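Local coordinates for galactose mutarotase-like protein (Clostridium acetobutylicum, PDB 3OS7), which probably binds carbohydrate and interconverts the alpha and beta anomers of aldose sugars, at residues D6-E11 / G27-I32; F97-N100 / N104-Y107. All blocks are in the same frame, centred on the assembly; numbering follows the deposited sequence.

How the contacts relate
Contact 1 (6-11 with 27-32) and contact 2 (97-100 with 104-107) lie on opposite sides of the chain's centre, their own centres about 38 Å apart and their nearest atoms about 20 Å apart. They share no strand. Contact 1 belongs to the N-terminal five-stranded antiparallel sheet of this mostly beta, mutarotase-like fold, where it links the outermost strand 8-14 to strand 28-33 past 18-25. Contact 2 joins the loop after strand 93-96 to strand 106-108, a tight local closure at the margin of a small three-stranded sheet ordered 93-96, 82-90, 106-108. Along the chain contact 1 closes before contact 2 opens. Both are surface contacts, centred about 20 and 21 Å from the chain's centre.

Contact 1 (D6-E11 / G27-I32); sequences DLWIKE and GYEALI
In the N-terminal antiparallel sheet, W8 of edge strand 8-14 reaches E29 of strand 28-33 across the intervening strand 18-25, with D6 and G27 facing each other just before the two strands begin. The side-chain meeting is made by the six-membered part of the indole. W8 CH2 lies 3.8 Å from E29 CD, and E29 OE1 stands at the ring edge, near the indole plane, 3.8 Å from W8 CZ2. Ring and carboxylate planes are 64° apart, which rules out parallel stacking. With CG set anti to the backbone N (chi1 -179°), the extended chain of E29 brings its carboxylate up to the indole, while W8 also touches A24 and E29 touches R22 on the strand between.

Strands 18-25 and 28-33 form a beta hairpin, and G27 in its short turn has a positive phi of 90°. Beside this turn a water bridges the segments: it donates to D6 O at 2.8 Å and to Y28 O at 2.8 Å, and accepts a weak hydrogen bond from G27 N at 2.9 Å. D6 brings its carboxylate to the same turn, OD2 lying 3.4 Å from G27 N.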
ATOM      1  N   ASP A   6       8.891 -26.000  -5.253  1.00 30.64           N
ATOM      2  CA  ASP A   6       8.383 -24.637  -5.426  1.00 28.77           C
ATOM      3  C   ASP A   6       8.527 -23.803  -4.144  1.00 24.49           C
ATOM      4  O   ASP A   6       7.897 -22.749  -4.007  1.00 20.14           O
ATOM      5  CB  ASP A   6       6.924 -24.692  -5.877  1.00 29.28           C
ATOM      6  CG  ASP A   6       6.021 -25.337  -4.846  1.00 35.68           C
ATOM      7  OD1 ASP A   6       6.542 -25.914  -3.851  1.00 41.58           O
ATOM      8  OD2 ASP A   6       4.784 -25.279  -5.036  1.00 39.85           O
ATOM      9  N   LEU A   7       9.370 -24.273  -3.217  1.00 21.78           N
ATOM     10  CA  LEU A   7       9.707 -23.522  -2.030  1.00 18.63           C
ATOM     11  C   LEU A   7      11.169 -23.113  -2.044  1.00 18.89           C
ATOM     12  O   LEU A   7      12.042 -23.963  -1.953  1.00 19.29           O
ATOM     13  CB  LEU A   7       9.392 -24.348  -0.775  1.00 18.75           C
ATOM     14  CG  LEU A   7       9.746 -23.728   0.575  1.00 21.05           C
ATOM     15  CD1 LEU A   7       8.814 -22.510   0.887  1.00 20.68           C
ATOM     16  CD2 LEU A   7       9.627 -24.817   1.644  1.00 22.30           C
ATOM     17  N   TRP A   8      11.439 -21.808  -2.130  1.00 18.08           N
ATOM     18  CA  TRP A   8      12.817 -21.315  -2.199  1.00 17.91           C
ATOM     19  C   TRP A   8      12.909 -19.812  -2.018  1.00 17.70           C
ATOM     20  O   TRP A   8      11.899 -19.084  -2.122  1.00 17.19           O
ATOM     21  CB  TRP A   8      13.512 -21.750  -3.507  1.00 16.26           C
ATOM     22  CG  TRP A   8      12.721 -21.510  -4.751  1.00 18.23           C
ATOM     23  CD1 TRP A   8      11.926 -22.408  -5.397  1.00 16.28           C
ATOM     24  CD2 TRP A   8      12.629 -20.286  -5.489  1.00 17.49           C
ATOM     25  NE1 TRP A   8      11.356 -21.821  -6.506  1.00 20.72           N
ATOM     26  CE2 TRP A   8      11.766 -20.520  -6.582  1.00 19.59           C
ATOM     27  CE3 TRP A   8      13.217 -19.015  -5.347  1.00 17.98           C
ATOM     28  CZ2 TRP A   8      11.472 -19.543  -7.524  1.00 21.11           C
ATOM     29  CZ3 TRP A   8      12.915 -18.047  -6.277  1.00 17.68           C
ATOM     30  CH2 TRP A   8      12.021 -18.309  -7.338  1.00 19.96           C
ATOM     31  N   ILE A   9      14.119 -19.363  -1.724  1.00 14.81           N
ATOM     32  CA  ILE A   9      14.446 -17.939  -1.616  1.00 15.68           C
ATOM     33  C   ILE A   9      15.774 -17.752  -2.313  1.00 15.52           C
ATOM     34  O   ILE A   9      16.743 -18.410  -1.979  1.00 18.80           O
ATOM     35  CB  ILE A   9      14.592 -17.457  -0.166  1.00 16.12           C
ATOM     36  CG1 ILE A   9      13.285 -17.706   0.623  1.00 18.71           C
ATOM     37  CG2 ILE A   9      15.026 -15.975  -0.131  1.00 14.83           C
ATOM     38  CD1 ILE A   9      13.378 -17.315   2.106  1.00 17.57           C
ATOM     39  N   LYS A  10      15.828 -16.802  -3.239  1.00 15.31           N
ATOM     40  CA  LYS A  10      17.031 -16.533  -4.050  1.00 15.15           C
ATOM     41  C   LYS A  10      17.370 -15.055  -3.984  1.00 15.94           C
ATOM     42  O   LYS A  10      16.525 -14.213  -4.265  1.00 16.90           O
ATOM     43  CB  LYS A  10      16.810 -16.972  -5.491  1.00 17.58           C
ATOM     44  CG  LYS A  10      17.986 -16.721  -6.429  1.00 20.18           C
ATOM     45  CD  LYS A  10      17.708 -17.282  -7.815  1.00 23.14           C
ATOM     46  CE  LYS A  10      18.909 -17.154  -8.720  1.00 26.71           C
ATOM     47  NZ  LYS A  10      18.652 -17.782 -10.055  1.00 29.30           N
ATOM     48  N   GLU A  11      18.598 -14.751  -3.577  1.00 14.53           N
ATOM     49  CA  GLU A  11      19.118 -13.414  -3.637  1.00 15.16           C
ATOM     50  C   GLU A  11      19.907 -13.326  -4.932  1.00 17.86           C
ATOM     51  O   GLU A  11      20.761 -14.154  -5.174  1.00 15.15           O
ATOM     52  CB  GLU A  11      20.016 -13.180  -2.461  1.00 17.88           C
ATOM     53  CG  GLU A  11      20.667 -11.834  -2.368  1.00 24.73           C
ATOM     54  CD  GLU A  11      21.377 -11.680  -1.006  1.00 31.70           C
ATOM     55  OE1 GLU A  11      20.984 -12.385  -0.053  1.00 49.22           O
ATOM     56  OE2 GLU A  11      22.289 -10.853  -0.876  1.00 34.30           O
ATOM     57  N   GLY A  27       3.069 -22.385  -4.784  1.00 21.87           N
ATOM     58  CA  GLY A  27       2.655 -22.004  -6.128  1.00 23.61           C
ATOM     59  C   GLY A  27       2.753 -20.516  -6.462  1.00 21.74           C
ATOM     60  O   GLY A  27       2.575 -20.127  -7.624  1.00 23.61           O
ATOM     61  N   TYR A  28       3.028 -19.691  -5.457  1.00 18.44           N
ATOM     62  CA  TYR A  28       3.253 -18.261  -5.675  1.00 16.84           C
ATOM     63  C   TYR A  28       4.752 -17.949  -5.770  1.00 17.04           C
ATOM     64  O   TYR A  28       5.579 -18.673  -5.234  1.00 16.32           O
ATOM     65  CB  TYR A  28       2.690 -17.442  -4.522  1.00 16.78           C
ATOM     66  CG  TYR A  28       1.176 -17.425  -4.387  1.00 13.74           C
ATOM     67  CD1 TYR A  28       0.494 -18.416  -3.664  1.00 16.03           C
ATOM     68  CD2 TYR A  28       0.426 -16.393  -4.952  1.00 17.04           C
ATOM     69  CE1 TYR A  28      -0.903 -18.380  -3.533  1.00 14.19           C
ATOM     70  CE2 TYR A  28      -0.947 -16.365  -4.840  1.00 17.68           C
ATOM     71  CZ  TYR A  28      -1.606 -17.362  -4.124  1.00 16.46           C
ATOM     72  OH  TYR A  28      -2.985 -17.289  -4.007  1.00 18.13           O
ATOM     73  N   GLU A  29       5.075 -16.857  -6.454  1.00 14.83           N
ATOM     74  CA  GLU A  29       6.418 -16.324  -6.508  1.00 15.83           C
ATOM     75  C   GLU A  29       6.349 -14.792  -6.405  1.00 16.55           C
ATOM     76  O   GLU A  29       5.463 -14.161  -7.017  1.00 16.97           O
ATOM     77  CB  GLU A  29       7.091 -16.740  -7.815  1.00 17.26           C
ATOM     78  CG  GLU A  29       8.521 -16.252  -7.962  1.00 25.97           C
ATOM     79  CD  GLU A  29       9.146 -16.706  -9.273  1.00 32.24           C
ATOM     80  OE1 GLU A  29       8.845 -17.850  -9.701  1.00 26.59           O
ATOM     81  OE2 GLU A  29       9.917 -15.903  -9.855  1.00 30.07           O
ATOM     82  N   ALA A  30       7.250 -14.214  -5.620  1.00 12.75           N
ATOM     83  CA  ALA A  30       7.349 -12.774  -5.412  1.00 13.11           C
ATOM     84  C   ALA A  30       8.773 -12.258  -5.654  1.00 15.12           C
ATOM     85  O   ALA A  30       9.751 -13.018  -5.613  1.00 16.10           O
ATOM     86  CB  ALA A  30       6.899 -12.382  -4.025  1.00 12.56           C
ATOM     87  N   LEU A  31       8.869 -10.964  -5.865  1.00 14.31           N
ATOM     88  CA  LEU A  31      10.166 -10.300  -6.066  1.00 16.12           C
ATOM     89  C   LEU A  31      10.145  -9.017  -5.255  1.00 13.83           C
ATOM     90  O   LEU A  31       9.256  -8.199  -5.436  1.00 14.12           O
ATOM     91  CB  LEU A  31      10.378 -10.002  -7.551  1.00 15.09           C
ATOM     92  CG  LEU A  31      11.649  -9.228  -7.916  1.00 19.86           C
ATOM     93  CD1 LEU A  31      12.894  -9.987  -7.447  1.00 20.04           C
ATOM     94  CD2 LEU A  31      11.641  -8.986  -9.433  1.00 23.68           C
ATOM     95  N   ILE A  32      11.144  -8.830  -4.387  1.00 12.29           N
ATOM     96  CA  ILE A  32      11.257  -7.659  -3.587  1.00 13.24           C
ATOM     97  C   ILE A  32      12.582  -6.927  -3.875  1.00 16.59           C
ATOM     98  O   ILE A  32      13.616  -7.564  -4.128  1.00 14.84           O
ATOM     99  CB  ILE A  32      11.102  -7.980  -2.071  1.00 14.52           C
ATOM    100  CG1 ILE A  32      10.928  -6.698  -1.241  1.00 17.60           C
ATOM    101  CG2 ILE A  32      12.283  -8.819  -1.533  1.00 13.09           C
ATOM    102  CD1 ILE A  32      10.556  -7.005   0.245  1.00 18.13           C
TER
HETATM  103  O   HOH W   1       5.794 -21.481  -5.404  1.00 18.75           O

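Contact 2 (F97-N100 / N104-Y107)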
ATOM      1  N   PHE A  97       7.713  20.333   6.621  1.00 16.39           N
ATOM      2  CA  PHE A  97       8.454  19.544   5.636  1.00 17.91           C
ATOM      3  C   PHE A  97       8.568  20.291   4.325  1.00 17.84           C
ATOM      4  O   PHE A  97       7.678  21.052   3.973  1.00 17.14           O
ATOM      5  CB  PHE A  97       7.735  18.224   5.364  1.00 18.52           C
ATOM      6  CG  PHE A  97       7.329  17.468   6.594  1.00 17.90           C
ATOM      7  CD1 PHE A  97       8.124  17.471   7.739  1.00 14.83           C
ATOM      8  CD2 PHE A  97       6.177  16.698   6.583  1.00 22.38           C
ATOM      9  CE1 PHE A  97       7.752  16.761   8.860  1.00 13.47           C
ATOM     10  CE2 PHE A  97       5.791  15.981   7.721  1.00 21.06           C
ATOM     11  CZ  PHE A  97       6.589  16.004   8.857  1.00 18.30           C
ATOM     12  N   PRO A  98       9.648  20.061   3.571  1.00 20.48           N
ATOM     13  CA  PRO A  98       9.739  20.719   2.264  1.00 20.25           C
ATOM     14  C   PRO A  98       8.617  20.247   1.339  1.00 19.36           C
ATOM     15  O   PRO A  98       8.285  19.090   1.381  1.00 24.07           O
ATOM     16  CB  PRO A  98      11.104  20.266   1.742  1.00 21.74           C
ATOM     17  CG  PRO A  98      11.889  19.948   2.955  1.00 26.16           C
ATOM     18  CD  PRO A  98      10.907  19.392   3.939  1.00 22.72           C
ATOM     19  N   ILE A  99       8.066  21.135   0.522  1.00 16.52           N
ATOM     20  CA  ILE A  99       6.951  20.815  -0.366  1.00 16.80           C
ATOM     21  C   ILE A  99       7.421  19.903  -1.514  1.00 19.44           C
ATOM     22  O   ILE A  99       8.313  20.278  -2.282  1.00 14.45           O
ATOM     23  CB  ILE A  99       6.342  22.136  -0.934  1.00 17.24           C
ATOM     24  CG1 ILE A  99       5.754  22.974   0.193  1.00 17.26           C
ATOM     25  CG2 ILE A  99       5.297  21.882  -2.053  1.00 14.31           C
ATOM     26  CD1 ILE A  99       4.650  22.206   1.013  1.00 16.20           C
ATOM     27  N   ASN A 100       6.823  18.721  -1.636  1.00 14.94           N
ATOM     28  CA  ASN A 100       7.125  17.780  -2.739  1.00 15.70           C
ATOM     29  C   ASN A 100       5.916  17.531  -3.659  1.00 16.34           C
ATOM     30  O   ASN A 100       5.966  16.636  -4.491  1.00 15.51           O
ATOM     31  CB  ASN A 100       7.726  16.460  -2.230  1.00 16.45           C
ATOM     32  CG  ASN A 100       6.738  15.627  -1.444  1.00 16.78           C
ATOM     33  OD1 ASN A 100       5.681  16.125  -1.073  1.00 14.80           O
ATOM     34  ND2 ASN A 100       7.082  14.348  -1.178  1.00 15.10           N
ATOM     35  N   ASN A 104      -0.305  21.705  -5.663  1.00 20.25           N
ATOM     36  CA  ASN A 104      -1.253  21.831  -4.552  1.00 17.99           C
ATOM     37  C   ASN A 104      -0.618  22.265  -3.191  1.00 19.00           C
ATOM     38  O   ASN A 104      -1.312  22.328  -2.160  1.00 14.86           O
ATOM     39  CB  ASN A 104      -2.024  20.515  -4.396  1.00 18.35           C
ATOM     40  CG  ASN A 104      -2.925  20.225  -5.578  1.00 21.98           C
ATOM     41  OD1 ASN A 104      -3.569  21.121  -6.102  1.00 19.35           O
ATOM     42  ND2 ASN A 104      -2.991  18.964  -5.977  1.00 23.93           N
ATOM     43  N   ASN A 105       0.682  22.571  -3.217  1.00 17.24           N
ATOM     44  CA  ASN A 105       1.484  22.975  -2.054  1.00 16.40           C
ATOM     45  C   ASN A 105       1.322  22.051  -0.848  1.00 15.42           C
ATOM     46  O   ASN A 105       0.898  22.475   0.215  1.00 16.18           O
ATOM     47  CB  ASN A 105       1.192  24.437  -1.678  1.00 16.78           C
ATOM     48  CG  ASN A 105       2.321  25.066  -0.910  1.00 19.51           C
ATOM     49  OD1 ASN A 105       3.455  25.175  -1.415  1.00 18.60           O
ATOM     50  ND2 ASN A 105       2.039  25.483   0.317  1.00 20.30           N
ATOM     51  N   ASN A 106       1.651  20.777  -1.048  1.00 15.85           N
ATOM     52  CA  ASN A 106       1.553  19.780   0.009  1.00 13.81           C
ATOM     53  C   ASN A 106       2.843  18.998   0.144  1.00 14.05           C
ATOM     54  O   ASN A 106       3.679  18.993  -0.774  1.00 15.78           O
ATOM     55  CB  ASN A 106       0.420  18.817  -0.320  1.00 13.25           C
ATOM     56  CG  ASN A 106      -0.942  19.468  -0.291  1.00 15.03           C
ATOM     57  OD1 ASN A 106      -1.255  20.304   0.586  1.00 16.65           O
ATOM     58  ND2 ASN A 106      -1.781  19.083  -1.248  1.00 15.18           N
ATOM     59  N   TYR A 107       3.014  18.326   1.286  1.00 13.78           N
ATOM     60  CA  TYR A 107       3.934  17.213   1.398  1.00 13.13           C
ATOM     61  C   TYR A 107       3.130  15.946   1.189  1.00 13.50           C
ATOM     62  O   TYR A 107       2.044  15.797   1.769  1.00 14.74           O
ATOM     63  CB  TYR A 107       4.666  17.179   2.747  1.00 15.19           C
ATOM     64  CG  TYR A 107       5.716  16.095   2.775  1.00 12.33           C
ATOM     65  CD1 TYR A 107       6.926  16.262   2.129  1.00 13.58           C
ATOM     66  CD2 TYR A 107       5.475  14.870   3.387  1.00 15.10           C
ATOM     67  CE1 TYR A 107       7.868  15.280   2.100  1.00 14.05           C
ATOM     68  CE2 TYR A 107       6.428  13.862   3.352  1.00 16.71           C
ATOM     69  CZ  TYR A 107       7.622  14.076   2.698  1.00 14.42           C
ATOM     70  OH  TYR A 107       8.579  13.100   2.655  1.00 19.76           O
TER
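F97 and Y107 meet as a T-shaped aromatic pair where the loop after strand 93-96 returns to strand 106-108, both strands flanking 82-90 in a three-stranded antiparallel sheet. The edge of F97 is directed at the face of Y107, with centroids 5.3 Å apart and planes at 69°. F97 CB adds a CH-pi contact over that face, 4.2 Å from the Y107 ring centroid.

The side-chain amide of N100 lies on the other side of the Y107 ring plane from F97 CB. Its plane runs nearly parallel to the ring (4° apart) but is offset beyond the CD1-CE1 edge, with N100 ND2 3.5 Å from Y107 CE1. This placement follows from N100 CG being tucked between its own backbone N and carbonyl carbon (chi1 68°), and a hydrogen bond from I108 N to N100 OD1 fixes the amide end. P98 O comes to the ring edge near its plane, 3.2 Å from Y107 CD1.

N105 and N106 form a G1 beta bulge opposite E101, whose carboxylate accepts from N106 ND2. I99 packs across the bulge, CG1 3.6 Å from N105 OD1 and CG2 3.5 Å from N106 O; the amide of N105 is itself tied down by a hydrogen bond from its ND2 to D85 OD1. The carbonyl oxygen that I99 touches, N106 O, accepts a weak hydrogen bond from N100 N at 3.3 Å.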